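PDB 2OOD: Blr3880 protein from Bradyrhizobium japonicum, which probably catalyses the zinc-dependent hydrolytic deamination of guanine to xanthine and ammonia. Local coordinates for residues T178-I190 with S212-H226. Sequence-based numbering, arbitrary orientation.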
loop_
_atom_site.group_PDB
_atom_site.type_symbol
_atom_site.label_atom_id
_atom_site.label_comp_id
_atom_site.label_asym_id
_atom_site.label_seq_id
_atom_site.Cartn_x
_atom_site.Cartn_y
_atom_site.Cartn_z
ATOM N N THR A 178 -26.858 6.828 26.202
ATOM C CA THR A 178 -28.292 6.909 25.979
ATOM C C THR A 178 -28.769 7.679 24.753
ATOM O O THR A 178 -28.211 8.716 24.398
ATOM C CB THR A 178 -28.942 7.538 27.213
ATOM O OG1 THR A 178 -29.184 6.514 28.184
ATOM C CG2 THR A 178 -30.223 8.250 26.855
ATOM N N PRO A 179 -29.830 7.182 24.100
ATOM C CA PRO A 179 -30.381 7.849 22.916
ATOM C C PRO A 179 -30.817 9.272 23.287
ATOM O O PRO A 179 -30.686 10.204 22.489
ATOM C CB PRO A 179 -31.574 6.967 22.548
ATOM C CG PRO A 179 -31.143 5.596 23.024
ATOM C CD PRO A 179 -30.532 5.914 24.368
ATOM N N GLU A 180 -31.335 9.425 24.505
ATOM C CA GLU A 180 -31.784 10.725 25.002
ATOM C C GLU A 180 -30.618 11.712 25.033
ATOM O O GLU A 180 -30.678 12.775 24.401
ATOM C CB GLU A 180 -32.390 10.583 26.405
ATOM C CG GLU A 180 -33.745 9.850 26.448
ATOM C CD GLU A 180 -33.683 8.411 25.890
ATOM O OE1 GLU A 180 -32.946 7.563 26.462
ATOM O OE2 GLU A 180 -34.381 8.129 24.878
ATOM N N ASN A 181 -29.559 11.357 25.763
ATOM C CA ASN A 181 -28.376 12.212 25.850
ATOM C C ASN A 181 -27.808 12.503 24.462
ATOM O O ASN A 181 -27.356 13.615 24.175
ATOM C CB ASN A 181 -27.297 11.557 26.718
ATOM C CG ASN A 181 -27.708 11.453 28.176
ATOM O OD1 ASN A 181 -28.286 12.386 28.742
ATOM N ND2 ASN A 181 -27.402 10.321 28.797
ATOM N N PHE A 182 -27.824 11.498 23.597
ATOM C CA PHE A 182 -27.325 11.683 22.247
ATOM C C PHE A 182 -28.118 12.789 21.547
ATOM O O PHE A 182 -27.539 13.690 20.926
ATOM C CB PHE A 182 -27.451 10.386 21.444
ATOM C CG PHE A 182 -27.101 10.546 19.996
ATOM C CD1 PHE A 182 -25.777 10.641 19.595
ATOM C CD2 PHE A 182 -28.103 10.664 19.038
ATOM C CE1 PHE A 182 -25.454 10.854 18.255
ATOM C CE2 PHE A 182 -27.789 10.879 17.695
ATOM C CZ PHE A 182 -26.463 10.975 17.307
ATOM N N TYR A 183 -29.444 12.715 21.633
ATOM C CA TYR A 183 -30.290 13.723 21.003
ATOM C C TYR A 183 -30.025 15.084 21.624
ATOM O O TYR A 183 -29.933 16.099 20.927
ATOM C CB TYR A 183 -31.769 13.395 21.191
ATOM C CG TYR A 183 -32.671 14.509 20.708
ATOM C CD1 TYR A 183 -32.793 14.779 19.359
ATOM C CD2 TYR A 183 -33.377 15.309 21.603
ATOM C CE1 TYR A 183 -33.597 15.816 18.898
ATOM C CE2 TYR A 183 -34.187 16.357 21.155
ATOM C CZ TYR A 183 -34.291 16.600 19.794
ATOM O OH TYR A 183 -35.094 17.617 19.306
ATOM N N ARG A 184 -29.925 15.098 22.948
ATOM C CA ARG A 184 -29.675 16.326 23.688
ATOM C C ARG A 184 -28.363 16.959 23.226
ATOM O O ARG A 184 -28.350 18.092 22.739
ATOM C CB ARG A 184 -29.608 16.016 25.181
ATOM C CG ARG A 184 -29.491 17.233 26.089
ATOM C CD ARG A 184 -29.032 16.785 27.473
ATOM N NE ARG A 184 -27.705 16.171 27.393
ATOM C CZ ARG A 184 -27.159 15.426 28.352
ATOM N NH1 ARG A 184 -27.833 15.192 29.476
ATOM N NH2 ARG A 184 -25.937 14.921 28.188
ATOM N N ASP A 185 -27.267 16.214 23.365
ATOM C CA ASP A 185 -25.953 16.712 22.970
ATOM C C ASP A 185 -25.846 17.071 21.487
ATOM O O ASP A 185 -25.299 18.123 21.144
ATOM C CB ASP A 185 -24.863 15.708 23.343
ATOM C CG ASP A 185 -24.825 15.423 24.836
ATOM O OD1 ASP A 185 -25.226 16.301 25.627
ATOM O OD2 ASP A 185 -24.379 14.323 25.224
ATOM N N SER A 186 -26.364 16.216 20.606
ATOM C CA SER A 186 -26.305 16.498 19.170
ATOM C C SER A 186 -27.023 17.803 18.860
ATOM O O SER A 186 -26.584 18.585 18.013
ATOM C CB SER A 186 -26.954 15.369 18.362
ATOM O OG SER A 186 -26.196 14.178 18.457
ATOM N N LYS A 187 -28.133 18.021 19.561
ATOM C CA LYS A 187 -28.954 19.211 19.378
ATOM C C LYS A 187 -28.152 20.447 19.784
ATOM O O LYS A 187 -28.195 21.490 19.118
ATOM C CB LYS A 187 -30.223 19.088 20.228
ATOM C CG LYS A 187 -31.373 19.967 19.771
ATOM C CD LYS A 187 -31.974 19.466 18.457
ATOM C CE LYS A 187 -32.987 20.471 17.878
ATOM N NZ LYS A 187 -34.107 20.800 18.817
ATOM N N ARG A 188 -27.413 20.320 20.880
ATOM C CA ARG A 188 -26.596 21.416 21.373
ATOM C C ARG A 188 -25.467 21.716 20.398
ATOM O O ARG A 188 -25.239 22.872 20.031
ATOM C CB ARG A 188 -26.007 21.060 22.743
ATOM C CG ARG A 188 -25.048 22.101 23.298
ATOM C CD ARG A 188 -24.727 21.827 24.755
ATOM N NE ARG A 188 -23.868 20.660 24.927
ATOM C CZ ARG A 188 -22.613 20.580 24.484
ATOM N NH1 ARG A 188 -22.064 21.604 23.833
ATOM N NH2 ARG A 188 -21.898 19.480 24.702
ATOM N N LEU A 189 -24.771 20.661 19.975
ATOM C CA LEU A 189 -23.644 20.797 19.065
ATOM C C LEU A 189 -24.044 21.377 17.717
ATOM O O LEU A 189 -23.277 22.129 17.113
ATOM C CB LEU A 189 -22.955 19.444 18.887
ATOM C CG LEU A 189 -22.419 18.846 20.191
ATOM C CD1 LEU A 189 -21.874 17.460 19.927
ATOM C CD2 LEU A 189 -21.346 19.745 20.776
ATOM N N ILE A 190 -25.238 21.035 17.243
ATOM C CA ILE A 190 -25.711 21.566 15.968
ATOM C C ILE A 190 -25.906 23.068 16.131
ATOM O O ILE A 190 -25.639 23.850 15.216
ATOM C CB ILE A 190 -27.058 20.929 15.542
ATOM C CG1 ILE A 190 -26.844 19.447 15.206
ATOM C CG2 ILE A 190 -27.636 21.676 14.349
ATOM C CD1 ILE A 190 -28.119 18.654 15.010
ATOM N N SER A 212 -29.503 1.042 18.500
ATOM C CA SER A 212 -30.843 0.545 18.794
ATOM C C SER A 212 -31.831 1.370 17.977
ATOM O O SER A 212 -31.534 2.503 17.579
ATOM C CB SER A 212 -31.177 0.723 20.273
ATOM O OG SER A 212 -31.705 2.021 20.508
ATOM N N PRO A 213 -33.028 0.820 17.719
ATOM C CA PRO A 213 -34.001 1.587 16.939
ATOM C C PRO A 213 -34.364 2.927 17.584
ATOM O O PRO A 213 -34.892 3.813 16.902
ATOM C CB PRO A 213 -35.188 0.626 16.814
ATOM C CG PRO A 213 -35.059 -0.240 18.016
ATOM C CD PRO A 213 -33.574 -0.494 18.091
ATOM N N GLU A 214 -34.089 3.089 18.882
ATOM C CA GLU A 214 -34.385 4.373 19.528
ATOM C C GLU A 214 -33.334 5.401 19.088
ATOM O O GLU A 214 -33.668 6.545 18.746
ATOM C CB GLU A 214 -34.368 4.267 21.059
ATOM C CG GLU A 214 -35.361 3.281 21.636
ATOM C CD GLU A 214 -34.752 1.895 21.825
ATOM O OE1 GLU A 214 -33.838 1.768 22.690
ATOM O OE2 GLU A 214 -35.184 0.946 21.110
ATOM N N LEU A 215 -32.067 4.982 19.098
ATOM C CA LEU A 215 -30.967 5.848 18.696
ATOM C C LEU A 215 -31.162 6.300 17.247
ATOM O O LEU A 215 -30.958 7.466 16.919
ATOM C CB LEU A 215 -29.634 5.113 18.842
ATOM C CG LEU A 215 -28.381 5.892 18.436
ATOM C CD1 LEU A 215 -28.298 7.165 19.246
ATOM C CD2 LEU A 215 -27.144 5.035 18.652
ATOM N N LEU A 216 -31.569 5.380 16.381
ATOM C CA LEU A 216 -31.782 5.735 14.984
ATOM C C LEU A 216 -33.032 6.592 14.849
ATOM O O LEU A 216 -33.126 7.422 13.943
ATOM C CB LEU A 216 -31.911 4.481 14.118
ATOM C CG LEU A 216 -30.618 3.687 13.924
ATOM C CD1 LEU A 216 -30.910 2.403 13.172
ATOM C CD2 LEU A 216 -29.615 4.529 13.165
ATOM N N LYS A 217 -33.994 6.395 15.746
ATOM C CA LYS A 217 -35.217 7.187 15.693
ATOM C C LYS A 217 -34.853 8.620 16.111
ATOM O O LYS A 217 -35.446 9.600 15.639
ATOM C CB LYS A 217 -36.291 6.593 16.618
ATOM C CG LYS A 217 -37.693 7.120 16.309
ATOM C CD LYS A 217 -38.797 6.441 17.142
ATOM C CE LYS A 217 -39.230 5.058 16.582
ATOM N NZ LYS A 217 -38.234 3.935 16.757
ATOM N N ALA A 218 -33.851 8.725 16.984
ATOM C CA ALA A 218 -33.368 10.013 17.458
ATOM C C ALA A 218 -32.688 10.750 16.295
ATOM O O ALA A 218 -32.889 11.958 16.106
ATOM C CB ALA A 218 -32.378 9.807 18.605
ATOM N N CYS A 219 -31.886 10.018 15.521
ATOM C CA CYS A 219 -31.191 10.597 14.372
ATOM C C CYS A 219 -32.231 11.091 13.391
ATOM O O CYS A 219 -32.053 12.121 12.745
ATOM C CB CYS A 219 -30.312 9.554 13.680
ATOM S SG CYS A 219 -28.961 8.934 14.691
ATOM N N GLN A 220 -33.316 10.334 13.278
ATOM C CA GLN A 220 -34.404 10.685 12.382
ATOM C C GLN A 220 -34.968 12.030 12.825
ATOM O O GLN A 220 -35.122 12.943 12.006
ATOM C CB GLN A 220 -35.489 9.608 12.429
ATOM C CG GLN A 220 -36.737 9.941 11.640
ATOM C CD GLN A 220 -37.752 8.807 11.664
ATOM O OE1 GLN A 220 -37.959 8.156 12.700
ATOM N NE2 GLN A 220 -38.401 8.573 10.526
ATOM N N ARG A 221 -35.260 12.151 14.120
ATOM C CA ARG A 221 -35.792 13.397 14.667
ATOM C C ARG A 221 -34.829 14.558 14.394
ATOM O O ARG A 221 -35.238 15.625 13.918
ATOM C CB ARG A 221 -36.030 13.275 16.179
ATOM C CG ARG A 221 -36.216 14.624 16.860
ATOM C CD ARG A 221 -37.431 14.669 17.777
ATOM N NE ARG A 221 -37.110 14.464 19.190
ATOM C CZ ARG A 221 -37.384 15.346 20.152
ATOM N NH1 ARG A 221 -37.974 16.498 19.853
ATOM N NH2 ARG A 221 -37.096 15.068 21.420
ATOM N N LEU A 222 -33.551 14.343 14.692
ATOM C CA LEU A 222 -32.547 15.365 14.470
ATOM C C LEU A 222 -32.544 15.829 13.019
ATOM O O LEU A 222 -32.560 17.027 12.736
ATOM C CB LEU A 222 -31.171 14.824 14.847
ATOM C CG LEU A 222 -30.900 14.778 16.347
ATOM C CD1 LEU A 222 -29.676 13.932 16.648
ATOM C CD2 LEU A 222 -30.716 16.206 16.841
ATOM N N LYS A 223 -32.525 14.875 12.098
ATOM C CA LYS A 223 -32.502 15.203 10.679
ATOM C C LYS A 223 -33.756 15.966 10.271
ATOM O O LYS A 223 -33.727 16.790 9.353
ATOM C CB LYS A 223 -32.362 13.920 9.850
ATOM C CG LYS A 223 -32.429 14.130 8.347
ATOM C CD LYS A 223 -31.368 15.098 7.832
ATOM C CE LYS A 223 -31.494 15.252 6.319
ATOM N NZ LYS A 223 -30.498 16.184 5.740
ATOM N N HIS A 224 -34.856 15.699 10.966
ATOM C CA HIS A 224 -36.119 16.362 10.656
ATOM C C HIS A 224 -36.165 17.810 11.136
ATOM O O HIS A 224 -36.733 18.680 10.464
ATOM C CB HIS A 224 -37.294 15.617 11.280
ATOM C CG HIS A 224 -38.611 16.275 11.018
ATOM N ND1 HIS A 224 -39.584 16.413 11.986
ATOM C CD2 HIS A 224 -39.110 16.850 9.897
ATOM C CE1 HIS A 224 -40.624 17.046 11.473
ATOM N NE2 HIS A 224 -40.363 17.322 10.206
ATOM N N GLU A 225 -35.582 18.056 12.305
ATOM C CA GLU A 225 -35.555 19.393 12.890
ATOM C C GLU A 225 -34.383 20.204 12.337
ATOM O O GLU A 225 -34.288 21.405 12.579
ATOM C CB GLU A 225 -35.433 19.296 14.421
ATOM C CG GLU A 225 -36.403 18.300 15.064
ATOM C CD GLU A 225 -36.171 18.105 16.560
ATOM O OE1 GLU A 225 -35.079 18.470 17.051
ATOM O OE2 GLU A 225 -37.077 17.571 17.246
ATOM N N HIS A 226 -33.497 19.547 11.592
ATOM C CA HIS A 226 -32.323 20.206 11.025
ATOM C C HIS A 226 -32.029 19.666 9.630
ATOM O O HIS A 226 -30.977 19.080 9.377
ATOM C CB HIS A 226 -31.131 19.965 11.940
ATOM C CG HIS A 226 -31.300 20.552 13.303
ATOM N ND1 HIS A 226 -31.119 21.895 13.560
ATOM C CD2 HIS A 226 -31.668 19.990 14.479
ATOM C CE1 HIS A 226 -31.367 22.134 14.835
ATOM N NE2 HIS A 226 -31.703 20.995 15.416
#
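The Y183 ring carries the R221 guanidinium stacked flat on one face, with centres 3.9 Å apart and planes inclined by only 17°. At the edge of the same ring, in its plane, lies E225 OE1, which accepts a hydrogen bond from Y183 OH. K187 NZ forms a salt bridge with E225 OE1 at 3.1 Å, while E225 OE2 offers its syn lone pair to R221 NH1. Lysine, glutamate and arginine thus form one network around the phenol, and two cations on one carboxylate would be expected to favour its ionised form. K187 reaches it through bends at chi2 and chi4.

The F182 ring receives L215 CD1 over one face in a CH-pi contact, 4.0 Å from the centroid; S186 OG lies over the opposite face, off-centre toward the rim, and donates to F182 O. A218 CB sits at the ring edge, and C219 SG approaches obliquely. With chi1 at 173°, CG stands anti to the backbone N, and the ring becomes a knob among L215, A218, C219 and L222. L222 answers as a knob between S186, Y183, K187 and I190, its CD1 3.5 Å from S186 CB. Farther along, I190 CG2 covers one face of the H226 imidazole, 3.8 Å from its centroid.

The helix axes approach to 9.2 Å and cross at -21°, running nearly parallel. F182 and S186 also touch L164 of strand 160-166, and L222 touches I203 of strand 199-205. Such reciprocal packing of consecutive helices outside parallel strands is characteristic of the TIM-barrel fold of the amidohydrolase family.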